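Local coordinates for protein putative phosphosugar isomerase (Clostridium difficile, PDB 3G68) that probably acts as an isomerase of sugar phosphates, built from two SIS domains of the kind that bind phosphosugars, at residues S258-L263 against D276-W281; K204-K209 against G323-L328; L228-T233 against V316-I321; S48-Q53 against D222-A227; N178-A183 against Q310-I315. All blocks are in the same frame, centred on the assembly; numbering follows the deposited sequence.

In the fold
Following the chain from its N terminus, contact 4 opens on helix 43-59, contact 5 on helix 170-184 and contact 2 on helix 202-206. Contact 4 then closes at helix 220-234, so it crosses both, and contact 3 opens on the next turns of that helix. Contact 1 opens and closes a short loop within one beta-alpha-beta unit, nested inside contacts 2, 3 and 5. The loops shut in the order 310-315, 316-321 and 323-328: contact 5 crosses contacts 2 and 3, whereas contact 3 nests in contact 2. Contact 4 joins the two SIS-like halves; contacts 2 and 3 fix helix 316-324 and its end, and a probable hydrogen bond between Asp222 OD2 and Thr311 OG1 connects contacts 4 and 5.

Contact 1 of 5, residues S258-L263 against D276-W281; sequences STIFIL and DVLSGW
The backbones come nearest at Ile260 and Leu278, whose CA atoms are 8.6 Å apart, and no hydrogen bond passes between the segments, so a helix is packed on a strand through side chains alone. The pair belongs to the beta-alpha-beta unit of strand 258-264, helix 271-279 and strand 284-289, within a parallel sheet consistent with the second SIS domain of a double-SIS protein. Leu278 carries the helix side. Its chain is extended past CG (chi2 172°), which sends CD1 toward the sheet, where it meets methyls of both isoleucines. Ile262 meets it methyl against methyl, CD1 4.3 Å from CD1 of Leu278; the extended arm (chi2 -173°) carries that methyl out toward the helix. Ile262 also packs on Val271, Met274 and Ile275 of the same helix. The approach of CG2 of Ile260 to Leu278 CD1 is looser at 4.5 Å, and two conformers of Ile260 make it doubtful in detail. Phe261 lies on the other face of the sheet. The strand itself is held by backbone bonds from Ile260 to Asn284 and Phe286, and by Thr259 to Glu210 and Arg212. Further along, Trp281 N binds Leu278 O at 2.9 Å.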
# COMPACT_ATOMS: atom_id res chain seq x y z
N SER B 258 -5.99 22.69 -60.45
CA SER B 258 -4.76 22.19 -59.85
C SER B 258 -5.00 21.81 -58.38
O SER B 258 -5.72 22.53 -57.63
CB SER B 258 -3.67 23.28 -59.82
OG SER B 258 -3.36 23.76 -61.13
N THR B 259 -4.38 20.70 -57.98
CA THR B 259 -4.31 20.25 -56.59
C THR B 259 -2.87 20.43 -56.14
O THR B 259 -1.92 20.02 -56.86
CB THR B 259 -4.74 18.81 -56.44
OG1 THR B 259 -6.12 18.68 -56.83
CG2 THR B 259 -4.58 18.35 -54.97
N ILE B 260 -2.70 21.00 -54.95
CA ILE B 260 -1.36 21.23 -54.37
C ILE B 260 -1.31 20.78 -52.92
O ILE B 260 -2.20 21.10 -52.12
CB ILE B 260 -0.86 22.72 -54.39
CG1 ILE B 260 -1.03 23.36 -55.76
CG2 ILE B 260 0.63 22.78 -54.00
CD1 ILE B 260 -2.40 23.82 -56.02
N PHE B 261 -0.27 19.98 -52.62
CA PHE B 261 0.02 19.50 -51.27
C PHE B 261 1.27 20.25 -50.84
O PHE B 261 2.28 20.23 -51.58
CB PHE B 261 0.28 18.01 -51.23
CG PHE B 261 -0.93 17.21 -51.48
CD1 PHE B 261 -1.85 17.01 -50.46
CD2 PHE B 261 -1.18 16.69 -52.74
CE1 PHE B 261 -3.00 16.29 -50.68
CE2 PHE B 261 -2.35 15.93 -52.97
CZ PHE B 261 -3.25 15.74 -51.93
N ILE B 262 1.19 20.94 -49.71
CA ILE B 262 2.34 21.65 -49.13
C ILE B 262 2.79 20.89 -47.88
O ILE B 262 2.03 20.74 -46.92
CB ILE B 262 2.04 23.13 -48.84
CG1 ILE B 262 1.65 23.84 -50.17
CG2 ILE B 262 3.27 23.82 -48.22
CD1 ILE B 262 1.48 25.37 -50.10
N LEU B 263 4.02 20.39 -47.93
CA LEU B 263 4.64 19.66 -46.82
C LEU B 263 5.43 20.74 -46.07
O LEU B 263 6.51 21.13 -46.49
CB LEU B 263 5.55 18.56 -47.37
CG LEU B 263 4.88 17.53 -48.29
CD1 LEU B 263 5.92 16.44 -48.70
CD2 LEU B 263 3.69 16.91 -47.59
N ASP B 276 -1.67 31.44 -49.24
CA ASP B 276 -2.64 32.50 -49.54
C ASP B 276 -2.68 32.82 -51.03
O ASP B 276 -3.77 32.91 -51.60
CB ASP B 276 -2.36 33.76 -48.69
CG ASP B 276 -2.60 33.52 -47.17
OD1 ASP B 276 -3.10 32.43 -46.77
OD2 ASP B 276 -2.28 34.44 -46.38
N VAL B 277 -1.52 32.98 -51.67
CA VAL B 277 -1.50 33.28 -53.12
C VAL B 277 -2.12 32.13 -53.91
O VAL B 277 -3.03 32.34 -54.75
CB VAL B 277 -0.08 33.60 -53.64
CG1 VAL B 277 -0.08 33.79 -55.17
CG2 VAL B 277 0.46 34.84 -52.92
N LEU B 278 -1.68 30.91 -53.62
CA LEU B 278 -2.22 29.77 -54.37
C LEU B 278 -3.70 29.53 -54.12
O LEU B 278 -4.40 29.08 -55.02
CB LEU B 278 -1.44 28.48 -54.05
CG LEU B 278 0.02 28.48 -54.45
CD1 LEU B 278 0.73 27.24 -53.89
CD2 LEU B 278 0.12 28.58 -55.97
N SER B 279 -4.18 29.81 -52.90
CA SER B 279 -5.59 29.59 -52.56
C SER B 279 -6.51 30.56 -53.29
O SER B 279 -7.71 30.32 -53.40
CB SER B 279 -5.81 29.57 -51.04
OG SER B 279 -5.06 28.50 -50.46
N GLY B 280 -5.95 31.64 -53.80
CA GLY B 280 -6.66 32.57 -54.65
C GLY B 280 -6.84 32.02 -56.06
O GLY B 280 -7.70 32.52 -56.77
N TRP B 281 -6.03 31.05 -56.49
CA TRP B 281 -6.13 30.43 -57.83
C TRP B 281 -6.83 29.06 -57.85
O TRP B 281 -7.39 28.68 -58.88
CB TRP B 281 -4.76 30.28 -58.50
CG TRP B 281 -3.97 31.58 -58.66
CD1 TRP B 281 -4.48 32.83 -58.86
CD2 TRP B 281 -2.55 31.72 -58.78
NE1 TRP B 281 -3.47 33.74 -59.02
CE2 TRP B 281 -2.27 33.10 -58.97
CE3 TRP B 281 -1.48 30.83 -58.68
CZ2 TRP B 281 -0.97 33.60 -59.10
CZ3 TRP B 281 -0.18 31.33 -58.82
CH2 TRP B 281 0.06 32.71 -59.01

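Contact 2 of 5, residues K204-K209 against G323-L328; sequences KLVNSK and GEIPTL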
# COMPACT_ATOMS: atom_id res chain seq x y z
N LYS B 204 -12.80 16.11 -52.83
CA LYS B 204 -11.71 16.77 -53.58
C LYS B 204 -10.62 15.78 -54.00
O LYS B 204 -10.10 15.87 -55.12
CB LYS B 204 -11.11 17.94 -52.80
CG LYS B 204 -11.99 19.18 -52.73
CD LYS B 204 -11.24 20.33 -52.12
CE LYS B 204 -12.01 21.65 -52.30
NZ LYS B 204 -13.25 21.57 -51.55
N LEU B 205 -10.24 14.84 -53.12
CA LEU B 205 -9.18 13.90 -53.48
C LEU B 205 -9.57 12.95 -54.63
O LEU B 205 -8.76 12.71 -55.52
CB LEU B 205 -8.68 13.10 -52.27
CG LEU B 205 -8.04 13.96 -51.16
CD1 LEU B 205 -7.76 13.14 -49.90
CD2 LEU B 205 -6.77 14.67 -51.61
N VAL B 206 -10.80 12.42 -54.60
CA VAL B 206 -11.34 11.56 -55.67
C VAL B 206 -11.39 12.31 -56.99
O VAL B 206 -11.13 11.72 -58.03
CB VAL B 206 -12.75 10.97 -55.27
CG1 VAL B 206 -13.52 10.38 -56.45
CG2 VAL B 206 -12.59 9.94 -54.17
N ASN B 207 -11.67 13.61 -56.95
CA ASN B 207 -11.76 14.43 -58.16
C ASN B 207 -10.43 14.96 -58.70
O ASN B 207 -10.46 15.67 -59.70
CB ASN B 207 -12.66 15.66 -57.91
CG ASN B 207 -14.11 15.29 -57.77
OD1 ASN B 207 -14.53 14.23 -58.23
ND2 ASN B 207 -14.90 16.18 -57.14
N SER B 208 -9.32 14.64 -58.06
CA SER B 208 -7.97 15.10 -58.46
C SER B 208 -7.74 14.93 -59.97
O SER B 208 -7.99 13.86 -60.52
CB SER B 208 -6.85 14.37 -57.72
OG SER B 208 -6.94 14.44 -56.31
N LYS B 209 -7.33 16.01 -60.61
CA LYS B 209 -7.05 16.07 -62.04
C LYS B 209 -5.53 16.16 -62.29
O LYS B 209 -5.06 15.56 -63.22
CB LYS B 209 -7.73 17.29 -62.65
CG LYS B 209 -9.26 17.17 -62.68
CD LYS B 209 -9.91 18.43 -63.18
CE LYS B 209 -11.44 18.28 -63.22
NZ LYS B 209 -11.99 17.82 -61.90
N GLY B 323 -2.98 4.41 -51.30
CA GLY B 323 -3.65 3.17 -50.99
C GLY B 323 -5.16 3.29 -51.06
O GLY B 323 -5.83 2.36 -51.54
N GLU B 324 -5.71 4.42 -50.61
CA GLU B 324 -7.17 4.56 -50.47
C GLU B 324 -8.00 5.20 -51.59
O GLU B 324 -9.12 4.76 -51.90
CB GLU B 324 -7.49 5.36 -49.22
CG GLU B 324 -7.08 4.67 -47.94
CD GLU B 324 -7.66 5.38 -46.69
OE1 GLU B 324 -8.15 6.52 -46.83
OE2 GLU B 324 -7.63 4.81 -45.57
N ILE B 325 -7.49 6.28 -52.15
CA ILE B 325 -8.25 7.06 -53.15
C ILE B 325 -8.32 6.37 -54.51
O ILE B 325 -9.38 6.41 -55.12
CB ILE B 325 -7.77 8.53 -53.19
CG1 ILE B 325 -7.95 9.17 -51.79
CG2 ILE B 325 -8.52 9.34 -54.27
CD1 ILE B 325 -9.44 9.36 -51.29
N PRO B 326 -7.22 5.76 -55.01
CA PRO B 326 -7.35 5.06 -56.28
C PRO B 326 -8.45 3.99 -56.32
O PRO B 326 -9.05 3.80 -57.37
CB PRO B 326 -5.98 4.42 -56.49
CG PRO B 326 -5.06 5.34 -55.84
CD PRO B 326 -5.83 5.79 -54.58
N THR B 327 -8.73 3.35 -55.18
CA THR B 327 -9.82 2.35 -55.12
C THR B 327 -11.18 2.99 -55.43
O THR B 327 -12.11 2.30 -55.84
CB THR B 327 -9.86 1.60 -53.75
OG1 THR B 327 -10.25 2.51 -52.71
CG2 THR B 327 -8.50 1.05 -53.41
N LEU B 328 -11.31 4.32 -55.23
CA LEU B 328 -12.54 5.04 -55.59
C LEU B 328 -12.49 5.62 -57.02
O LEU B 328 -13.44 6.28 -57.43
CB LEU B 328 -12.77 6.17 -54.58
CG LEU B 328 -12.71 5.85 -53.09
CD1 LEU B 328 -12.99 7.11 -52.30
CD2 LEU B 328 -13.68 4.75 -52.72
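Val206 and Leu328 make the tightest approach: their side chains cross at about a right angle, and CG2 of Val206 lies 3.4 Å from CD1 of Leu328, inside usual van der Waals spacing. Both residues also touch a crystal neighbour. Beside them, and more deeply buried, Ile325 lies against the end of helix 202-206. Its CD1 is 3.9 Å from Leu205 CB, while its CG2, placed anti to the backbone N, sits 3.6 Å from Leu205 O. A second shell shapes the two turns. Leu205 O accepts both Ser208 OG, at 2.6 Å, and the backbone N of Ser208, the two arriving from the same face of the carbonyl plane, which ties the chain down just after the helix. On the facing side Thr327 OG1 bonds Glu324 O at 2.6 Å and Leu328 N bonds Ile325 O at 2.8 Å, holding the 3-10 turn that presents Leu328. Arg329 NH1 joins the sides by bonding Val206 O and Ser208 O. The contact thus lies where the end of helix 202-206 meets the turn that follows helix 316-324, with Ile198 of helix 187-200 touching Leu205 and Ile325, and Met234 of helix 220-234 touching Ile325.

Contact 3 of 5, residues L228-T233 against V316-I321; sequences LKLLET and VPIQLI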
# COMPACT_ATOMS: atom_id res chain seq x y z
N LEU B 228 5.98 10.58 -57.21
CA LEU B 228 6.02 9.37 -58.06
C LEU B 228 4.93 8.36 -57.65
O LEU B 228 4.27 7.80 -58.50
CB LEU B 228 7.39 8.67 -58.02
CG LEU B 228 7.58 7.35 -58.76
CD1 LEU B 228 7.27 7.51 -60.29
CD2 LEU B 228 9.01 6.74 -58.52
N LYS B 229 4.74 8.15 -56.34
CA LYS B 229 3.74 7.14 -55.90
C LYS B 229 2.32 7.59 -56.22
O LYS B 229 1.49 6.77 -56.64
CB LYS B 229 3.91 6.76 -54.43
CG LYS B 229 5.19 5.93 -54.18
CD LYS B 229 5.07 4.52 -54.77
CE LYS B 229 6.39 3.95 -55.27
NZ LYS B 229 7.31 3.61 -54.21
N LEU B 230 2.04 8.88 -56.09
CA LEU B 230 0.73 9.42 -56.51
C LEU B 230 0.57 9.23 -58.03
O LEU B 230 -0.51 8.86 -58.50
CB LEU B 230 0.58 10.90 -56.15
CG LEU B 230 0.24 11.30 -54.71
CD1 LEU B 230 0.37 12.82 -54.51
CD2 LEU B 230 -1.16 10.83 -54.34
N LEU B 231 1.60 9.55 -58.79
CA LEU B 231 1.54 9.39 -60.25
C LEU B 231 1.20 7.95 -60.62
O LEU B 231 0.33 7.71 -61.46
CB LEU B 231 2.87 9.75 -60.92
CG LEU B 231 2.97 9.67 -62.46
CD1 LEU B 231 4.08 10.62 -62.96
CD2 LEU B 231 3.19 8.23 -63.00
N GLU B 232 1.90 7.02 -60.00
CA GLU B 232 1.71 5.58 -60.32
C GLU B 232 0.34 5.05 -59.94
O GLU B 232 -0.15 4.13 -60.58
CB GLU B 232 2.78 4.77 -59.60
CG GLU B 232 4.20 5.00 -60.12
CD GLU B 232 5.29 4.30 -59.30
OE1 GLU B 232 5.07 3.92 -58.13
OE2 GLU B 232 6.41 4.15 -59.84
N THR B 233 -0.30 5.64 -58.94
CA THR B 233 -1.58 5.12 -58.42
C THR B 233 -2.80 5.94 -58.82
O THR B 233 -3.87 5.38 -59.12
CB THR B 233 -1.49 4.98 -56.88
OG1 THR B 233 -1.20 6.26 -56.27
CG2 THR B 233 -0.41 3.97 -56.51
N VAL B 316 3.70 9.82 -44.92
CA VAL B 316 2.67 8.80 -44.57
C VAL B 316 1.29 9.17 -45.14
O VAL B 316 0.65 8.32 -45.77
CB VAL B 316 2.63 8.53 -43.03
CG1 VAL B 316 1.41 7.70 -42.62
CG2 VAL B 316 3.86 7.81 -42.63
N PRO B 317 0.81 10.41 -44.91
CA PRO B 317 -0.50 10.81 -45.48
C PRO B 317 -0.64 10.67 -46.98
O PRO B 317 -1.70 10.28 -47.46
CB PRO B 317 -0.65 12.27 -45.05
CG PRO B 317 0.64 12.64 -44.45
CD PRO B 317 1.31 11.45 -43.99
N ILE B 318 0.43 10.97 -47.71
CA ILE B 318 0.40 10.92 -49.15
C ILE B 318 0.40 9.46 -49.59
O ILE B 318 -0.37 9.10 -50.47
CB ILE B 318 1.60 11.68 -49.82
CG1 ILE B 318 1.63 13.14 -49.39
CG2 ILE B 318 1.44 11.61 -51.33
CD1 ILE B 318 0.39 13.87 -49.75
N GLN B 319 1.23 8.62 -48.99
CA GLN B 319 1.18 7.18 -49.28
C GLN B 319 -0.16 6.59 -48.95
O GLN B 319 -0.62 5.69 -49.65
CB GLN B 319 2.27 6.43 -48.51
CG GLN B 319 3.67 6.74 -48.98
CD GLN B 319 4.69 6.42 -47.94
OE1 GLN B 319 4.43 6.53 -46.73
NE2 GLN B 319 5.88 6.01 -48.39
N LEU B 320 -0.81 7.06 -47.88
CA LEU B 320 -2.14 6.55 -47.55
C LEU B 320 -3.16 6.93 -48.61
O LEU B 320 -4.07 6.13 -48.91
CB LEU B 320 -2.60 6.89 -46.13
CG LEU B 320 -3.88 6.22 -45.67
CD1 LEU B 320 -3.82 4.67 -45.80
CD2 LEU B 320 -4.15 6.61 -44.23
N ILE B 321 -3.02 8.14 -49.17
CA ILE B 321 -3.85 8.56 -50.29
C ILE B 321 -3.68 7.57 -51.44
O ILE B 321 -4.67 7.17 -52.03
CB ILE B 321 -3.56 9.98 -50.78
CG1 ILE B 321 -4.12 11.01 -49.81
CG2 ILE B 321 -4.21 10.22 -52.18
CD1 ILE B 321 -3.66 12.48 -50.08
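Leu230 lays its isobutyl end over CG2 of Ile318, the two side chains meeting at about a right angle. Both CG and CD1 of Leu230 are 3.6 Å from that methyl, and CD2 is 4.1 Å from it, so the methyl lies against the flank of the isobutyl group, nearer CD1 than CD2. CD2 also reaches CG2 of Ile321, one turn further along the second helix, at 3.8 Å. On both isoleucines the branch that touches is CG2: with CG1 turned anti to the carbonyl carbon (chi1 -58° in Ile318), CG2 stands anti to the backbone N. The separation of CA Leu230 from CA Ile318, 7.5 Å, and the absence of any hydrogen bond between the segments identify this as close helix-helix packing made by apolar groups.

Polar residues border the patch. Thr233 OG1 returns to its own helix and bonds Lys229 O at 2.8 Å, which satisfies the hydroxyl beside an apolar surface. Lys229 starts toward the second helix but bends at its second torsion (chi2 -70°), and its buried NZ makes a salt bridge with Glu225 and hydrogen bonds to Lys143 O and Thr44 OG1. Three oxygens therefore grip the amine, and two of them come from the N-terminal SIS region. Gln319 OE1 is met by Tyr148 OH. Helices 220-234 and 316-324 thus pack side by side, with Cys322 adding to the seam and helices 187-200 and 4-20 lying against Val316 and Leu320 of helix 316-324.

Contact 4 of 5, residues S48-Q53 against D222-A227; sequences SGVQVQ and DTLEAA
Gln51 reaches across to Asp222, and each step of its chain finds part of that residue. CB stands off, 4.2 Å from Asp222 OD1. CG comes closer, 3.6 Å from the same oxygen, and CD lies 3.5 Å from Asp222 OD2. Chi1 sets CG anti to the backbone N, and the bend at chi2 then lays the amide over the carboxylate: the two planes are only 9° apart and stacked. At the tip, OE1 accepts the backbone N-H of Asp222 at 2.9 Å with an angle of 158° at the hydrogen, the donor tilted 21° from the carbonyl plane. NE2 binds Asp218 O. One amide therefore spans a carbonyl and an N-H four residues apart at the start of helix 220-234, using both of its polar atoms and fixing which way it is flipped. The stacked carboxylate takes its partners elsewhere: OD1 forms a salt bridge with Lys151 and a hydrogen bond with Tyr147 OH, and OD2 one with Thr311 OG1. A thinner apolar touch, Val50 CG1 to Leu224 CD1 at 4.4 Å, extends the interface. Glu225 OE1 bonds His47 ND1 and Thr44 OG1 at the beginning of helix 43-59. Here helix 43-59 of the N-terminal SIS domain meets helix 220-234 of the C-terminal half, with helix 145-165 supplying Tyr147 and Lys151 alongside.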
# COMPACT_ATOMS: atom_id res chain seq x y z
N SER B 48 15.52 7.28 -52.17
CA SER B 48 16.06 6.95 -50.85
C SER B 48 17.43 7.63 -50.71
O SER B 48 17.71 8.22 -49.68
CB SER B 48 16.11 5.44 -50.59
OG SER B 48 17.11 4.80 -51.36
N GLY B 49 18.26 7.57 -51.77
CA GLY B 49 19.55 8.26 -51.80
C GLY B 49 19.43 9.78 -51.74
O GLY B 49 20.15 10.45 -50.99
N VAL B 50 18.51 10.34 -52.51
CA VAL B 50 18.29 11.78 -52.48
C VAL B 50 17.94 12.23 -51.06
O VAL B 50 18.44 13.22 -50.55
CB VAL B 50 17.13 12.20 -53.43
CG1 VAL B 50 16.85 13.68 -53.32
CG2 VAL B 50 17.41 11.82 -54.87
N GLN B 51 17.06 11.47 -50.41
CA GLN B 51 16.58 11.85 -49.10
C GLN B 51 17.62 11.77 -48.00
O GLN B 51 17.70 12.69 -47.19
CB GLN B 51 15.35 11.02 -48.69
CG GLN B 51 14.78 11.37 -47.31
CD GLN B 51 14.38 12.81 -47.21
OE1 GLN B 51 13.78 13.39 -48.15
NE2 GLN B 51 14.67 13.41 -46.07
N VAL B 52 18.40 10.69 -47.98
CA VAL B 52 19.36 10.42 -46.90
C VAL B 52 20.76 11.02 -47.13
O VAL B 52 21.49 11.28 -46.18
CB VAL B 52 19.45 8.91 -46.63
CG1 VAL B 52 20.41 8.59 -45.50
CG2 VAL B 52 18.02 8.41 -46.30
N GLN B 53 21.12 11.28 -48.39
CA GLN B 53 22.42 11.88 -48.67
C GLN B 53 22.78 13.08 -47.78
O GLN B 53 23.91 13.14 -47.29
CB GLN B 53 22.61 12.19 -50.17
CG GLN B 53 23.97 12.80 -50.51
CD GLN B 53 24.06 14.30 -50.25
OE1 GLN B 53 23.06 15.01 -50.33
NE2 GLN B 53 25.27 14.80 -50.00
N ASP B 222 11.87 12.78 -50.22
CA ASP B 222 10.48 12.36 -49.88
C ASP B 222 9.43 13.05 -50.74
O ASP B 222 8.41 12.44 -51.04
CB ASP B 222 10.17 12.61 -48.41
CG ASP B 222 10.92 11.67 -47.47
OD1 ASP B 222 11.28 10.53 -47.88
OD2 ASP B 222 11.10 12.08 -46.29
N THR B 223 9.66 14.29 -51.13
CA THR B 223 8.73 15.06 -52.00
C THR B 223 8.66 14.42 -53.37
O THR B 223 7.60 14.22 -53.90
CB THR B 223 9.15 16.54 -52.06
OG1 THR B 223 9.14 17.05 -50.72
CG2 THR B 223 8.19 17.37 -52.94
N LEU B 224 9.82 14.07 -53.93
CA LEU B 224 9.91 13.37 -55.20
C LEU B 224 9.26 11.97 -55.14
O LEU B 224 8.57 11.55 -56.07
CB LEU B 224 11.37 13.22 -55.61
CG LEU B 224 12.13 14.50 -55.92
CD1 LEU B 224 13.61 14.12 -56.29
CD2 LEU B 224 11.43 15.24 -57.08
N GLU B 225 9.45 11.28 -54.03
CA GLU B 225 8.87 9.93 -53.85
C GLU B 225 7.36 9.99 -53.74
O GLU B 225 6.66 9.20 -54.37
CB GLU B 225 9.46 9.23 -52.62
CG GLU B 225 8.81 7.92 -52.24
CD GLU B 225 8.85 6.85 -53.32
OE1 GLU B 225 9.61 7.01 -54.32
OE2 GLU B 225 8.14 5.83 -53.12
N ALA B 226 6.86 10.96 -52.97
CA ALA B 226 5.42 11.17 -52.82
C ALA B 226 4.77 11.45 -54.18
O ALA B 226 3.73 10.90 -54.51
CB ALA B 226 5.16 12.34 -51.84
N ALA B 227 5.42 12.28 -54.96
CA ALA B 227 4.93 12.62 -56.29
C ALA B 227 4.91 11.37 -57.18
O ALA B 227 3.91 11.12 -57.84
CB ALA B 227 5.77 13.74 -56.90

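Contact 5 of 5, residues N178-A183 against Q310-I315; sequences NKILDA and QTFNFI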
# COMPACT_ATOMS: atom_id res chain seq x y z
N ASN B 178 18.03 6.07 -30.62
CA ASN B 178 16.83 6.40 -29.83
C ASN B 178 15.97 7.52 -30.45
O ASN B 178 14.76 7.45 -30.37
CB ASN B 178 17.19 6.58 -28.36
CG ASN B 178 17.33 5.23 -27.65
OD1 ASN B 178 16.33 4.55 -27.39
ND2 ASN B 178 18.55 4.82 -27.38
N LYS B 179 16.60 8.51 -31.09
CA LYS B 179 15.85 9.55 -31.84
C LYS B 179 15.08 8.95 -33.03
O LYS B 179 13.92 9.28 -33.28
CB LYS B 179 16.79 10.66 -32.34
CG LYS B 179 17.39 11.46 -31.26
CD LYS B 179 18.26 12.55 -31.91
CE LYS B 179 18.85 13.45 -30.89
NZ LYS B 179 19.90 14.24 -31.53
N ILE B 180 15.74 8.06 -33.77
CA ILE B 180 15.12 7.35 -34.89
C ILE B 180 13.95 6.54 -34.35
O ILE B 180 12.87 6.55 -34.93
CB ILE B 180 16.14 6.44 -35.62
CG1 ILE B 180 17.20 7.27 -36.33
CG2 ILE B 180 15.46 5.52 -36.60
CD1 ILE B 180 18.42 6.44 -36.83
N LEU B 181 14.15 5.87 -33.22
CA LEU B 181 13.05 5.09 -32.61
C LEU B 181 11.88 5.99 -32.19
O LEU B 181 10.72 5.61 -32.31
CB LEU B 181 13.58 4.26 -31.42
CG LEU B 181 14.42 3.04 -31.79
CD1 LEU B 181 15.04 2.41 -30.51
CD2 LEU B 181 13.59 1.99 -32.58
N ASP B 182 12.20 7.19 -31.73
CA ASP B 182 11.18 8.17 -31.38
C ASP B 182 10.35 8.57 -32.63
O ASP B 182 9.15 8.77 -32.50
CB ASP B 182 11.78 9.46 -30.80
CG ASP B 182 12.28 9.35 -29.37
OD1 ASP B 182 11.94 8.41 -28.63
OD2 ASP B 182 13.00 10.29 -28.97
N ALA B 183 10.96 8.64 -33.82
CA ALA B 183 10.22 8.93 -35.07
C ALA B 183 9.38 7.72 -35.48
O ALA B 183 8.19 7.82 -35.82
CB ALA B 183 11.22 9.28 -36.20
N GLN B 310 12.47 13.34 -39.38
CA GLN B 310 11.09 13.61 -39.84
C GLN B 310 10.76 12.81 -41.08
O GLN B 310 9.58 12.65 -41.41
CB GLN B 310 10.88 15.11 -40.11
CG GLN B 310 11.72 15.66 -41.28
CD GLN B 310 11.52 17.15 -41.55
OE1 GLN B 310 10.50 17.73 -41.19
NE2 GLN B 310 12.50 17.76 -42.17
N THR B 311 11.78 12.35 -41.80
CA THR B 311 11.58 11.52 -42.99
C THR B 311 10.75 10.25 -42.68
O THR B 311 10.13 9.70 -43.55
CB THR B 311 12.93 11.14 -43.68
OG1 THR B 311 12.67 10.60 -44.98
CG2 THR B 311 13.72 10.13 -42.83
N PHE B 312 10.76 9.78 -41.45
CA PHE B 312 9.98 8.59 -41.10
C PHE B 312 8.51 8.82 -40.85
O PHE B 312 7.81 7.88 -40.50
CB PHE B 312 10.63 7.85 -39.93
CG PHE B 312 11.98 7.39 -40.26
CD1 PHE B 312 12.16 6.45 -41.29
CD2 PHE B 312 13.10 7.94 -39.65
CE1 PHE B 312 13.45 6.05 -41.66
CE2 PHE B 312 14.38 7.52 -40.01
CZ PHE B 312 14.54 6.58 -41.01
N ASN B 313 8.06 10.08 -40.95
CA ASN B 313 6.66 10.40 -40.79
C ASN B 313 6.02 11.25 -41.86
O ASN B 313 4.83 11.11 -42.08
CB ASN B 313 6.45 11.19 -39.49
CG ASN B 313 6.91 10.47 -38.23
OD1 ASN B 313 7.23 11.14 -37.26
ND2 ASN B 313 6.92 9.13 -38.22
N PHE B 314 6.77 12.14 -42.52
CA PHE B 314 6.12 13.21 -43.31
C PHE B 314 5.20 12.81 -44.45
O PHE B 314 4.12 13.41 -44.60
CB PHE B 314 7.12 14.26 -43.83
CG PHE B 314 6.73 15.65 -43.46
CD1 PHE B 314 5.56 16.20 -43.96
CD2 PHE B 314 7.51 16.38 -42.57
CE1 PHE B 314 5.19 17.51 -43.58
CE2 PHE B 314 7.13 17.64 -42.17
CZ PHE B 314 5.96 18.20 -42.68
N ILE B 315 5.59 11.82 -45.24
CA ILE B 315 4.80 11.45 -46.40
C ILE B 315 3.80 10.31 -46.16
O ILE B 315 3.11 9.90 -47.10
CB ILE B 315 5.65 11.22 -47.68
CG1 ILE B 315 6.56 10.02 -47.58
CG2 ILE B 315 6.47 12.46 -48.02
CD1 ILE B 315 7.16 9.66 -48.96
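Ala183, Phe312 and Asn313 carry most of this join between the last turns of helix 170-184 and the irregular segment that leads into helix 316-324. Ala183 contributes both its side chain and its carbonyl. Its CB sits 4.0 Å from Phe312 CB, and its carbonyl oxygen accepts Asn313 ND2 at 3.0 Å. That bond is nearly straight at the hydrogen (166°) and the oxygen lies in the amide plane of Asn313, yet the donor stands above the carbonyl plane, 44° out of it. ND2 also makes a weak bond to Phe312 O, so the amide is held between two carbonyls. Phe312 extends the apolar side: CG anti to the carbonyl carbon (chi1 -61°) swings the ring toward the helix, where CE2 meets Ile180 CG2 at 4.1 Å. Thr311 CG2 lies 3.8 Å above the centre of one face of that ring, helping to fix its tilt. Behind these residues Asn313 N and Phe314 N both bind Gln310 O, keeping the segment turned. On another side of helix 170-184, Asp182 forms a salt bridge with Arg14 of a second subunit. Around the contact, helix 4-20 packs on Ile180 and Phe312 through Ile19 and Met15, and helix 145-165 does so through Leu152 and Met155.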